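Local coordinates for protein galactitol 1-phosphate 5-dehydrogenase (Escherichia coli, PDB 4UEJ) that oxidises galactitol 1-phosphate to D-tagatose 6-phosphate with NAD(+) as a zinc-dependent, homodimeric member of the alcohol dehydrogenase family, at residues N163-G168 with T189-S194. Sequence-based numbering, arbitrary orientation.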
# COMPACT_ATOMS: atom_id res chain seq x y z
N ASN A 163 -6.49 0.69 16.49
CA ASN A 163 -5.29 1.04 17.22
C ASN A 163 -4.45 1.94 16.34
O ASN A 163 -3.76 1.48 15.42
CB ASN A 163 -4.54 -0.23 17.64
CG ASN A 163 -5.28 -0.99 18.71
OD1 ASN A 163 -5.65 -0.41 19.73
ND2 ASN A 163 -5.54 -2.28 18.46
N VAL A 164 -4.54 3.23 16.60
CA VAL A 164 -3.95 4.23 15.73
C VAL A 164 -2.54 4.50 16.19
O VAL A 164 -2.25 4.62 17.39
CB VAL A 164 -4.80 5.52 15.71
CG1 VAL A 164 -4.11 6.64 14.93
CG2 VAL A 164 -6.16 5.22 15.07
N ILE A 165 -1.64 4.58 15.22
CA ILE A 165 -0.26 4.93 15.49
C ILE A 165 0.08 6.12 14.61
O ILE A 165 -0.04 6.04 13.38
CB ILE A 165 0.69 3.76 15.20
CG1 ILE A 165 0.28 2.53 16.01
CG2 ILE A 165 2.14 4.15 15.48
CD1 ILE A 165 1.16 1.30 15.75
N ILE A 166 0.48 7.22 15.23
CA ILE A 166 0.86 8.40 14.49
C ILE A 166 2.37 8.56 14.54
O ILE A 166 2.95 8.72 15.60
CB ILE A 166 0.20 9.69 15.04
CG1 ILE A 166 -1.32 9.54 15.13
CG2 ILE A 166 0.63 10.90 14.19
CD1 ILE A 166 -2.04 9.20 13.79
N ILE A 167 3.02 8.51 13.38
CA ILE A 167 4.46 8.65 13.36
C ILE A 167 4.78 10.07 12.89
O ILE A 167 4.36 10.49 11.81
CB ILE A 167 5.13 7.60 12.44
CG1 ILE A 167 4.79 6.19 12.91
CG2 ILE A 167 6.63 7.78 12.45
CD1 ILE A 167 5.16 5.11 11.87
N GLY A 168 5.48 10.82 13.72
CA GLY A 168 5.74 12.21 13.40
C GLY A 168 4.87 13.07 14.29
O GLY A 168 3.64 12.96 14.27
N THR A 189 -1.15 5.77 19.69
CA THR A 189 0.26 5.71 20.04
C THR A 189 0.99 6.77 19.22
O THR A 189 0.70 6.92 18.04
CB THR A 189 0.85 4.32 19.73
OG1 THR A 189 0.28 3.36 20.62
CG2 THR A 189 2.37 4.32 19.88
N ALA A 190 1.91 7.51 19.83
CA ALA A 190 2.65 8.50 19.06
C ALA A 190 4.14 8.16 19.02
O ALA A 190 4.70 7.77 20.01
CB ALA A 190 2.44 9.90 19.65
N ILE A 191 4.76 8.32 17.85
CA ILE A 191 6.16 8.00 17.67
C ILE A 191 6.92 9.17 17.07
O ILE A 191 6.46 9.75 16.09
CB ILE A 191 6.33 6.75 16.77
CG1 ILE A 191 5.51 5.58 17.31
CG2 ILE A 191 7.80 6.41 16.62
CD1 ILE A 191 5.65 4.27 16.49
N ASP A 192 8.06 9.53 17.65
CA ASP A 192 8.84 10.66 17.14
C ASP A 192 10.31 10.55 17.53
O ASP A 192 10.64 9.88 18.51
CB ASP A 192 8.27 11.99 17.65
CG ASP A 192 8.74 13.18 16.82
OD1 ASP A 192 8.38 13.25 15.63
OD2 ASP A 192 9.46 14.04 17.36
N ILE A 193 11.18 11.21 16.76
CA ILE A 193 12.62 11.18 17.02
C ILE A 193 13.02 11.97 18.27
O ILE A 193 14.06 11.71 18.86
CB ILE A 193 13.45 11.72 15.82
CG1 ILE A 193 13.34 13.24 15.73
CG2 ILE A 193 13.01 11.05 14.52
CD1 ILE A 193 14.40 13.87 14.85
N SER A 194 12.20 12.95 18.65
CA SER A 194 12.45 13.74 19.85
C SER A 194 11.40 13.41 20.91
O SER A 194 10.39 12.78 20.61
CB SER A 194 12.43 15.24 19.55
OG SER A 194 13.56 15.62 18.78
O HOH W 1 -2.20 2.54 19.26
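The carbonyl oxygen of V164 is gripped twice: T189 N donates to V164 O at 2.8 Å, and a water that also meets T189 OG1 donates to the same oxygen. From here the parallel strands 163-167 and 187-192 of the Rossmann-type domain run on together, joined by helix 171-182 in a beta-alpha-beta crossover. I166 N reaches T189 O at 2.8 Å, I166 O receives I191 N, and G168 N closes the series on I191 O in an almost perfectly straight bond (N-H...O 179°). I166 therefore uses both its N and its O toward the neighbouring strand, straddling A190. T189 OG1 has a further partner in Q208 of the next strand.

I165, T189, I167 and I191 share one face of the sheet, where I167 and I191 pack against helix 240-249. I191 CD1 touches both isoleucines of the first strand: with CG1 beside the backbone N (chi1 -54°), anti to the carbonyl carbon, and the chain extended beyond it, the methyl slants across to I165 CG2 at 3.7 Å. I167 instead lies alongside I191, its CG1 4.2 Å from the same CD1. On the other face, I166 and A190 both meet I177 of helix 171-182.

At the C-terminal ends, G168 is the first glycine of a GxGxxG pattern, consistent with the dinucleotide-binding turn of NAD-dependent dehydrogenases. D192 ends the second strand, the place where an acidic residue commonly meets the adenosine ribose in such enzymes. Its carboxylate bridges the two strand ends: OD1 accepts from A169 N and comes within 3.6 Å of G168 CA, while OD2 takes S194 N in an Asx turn, met from above the carboxylate plane.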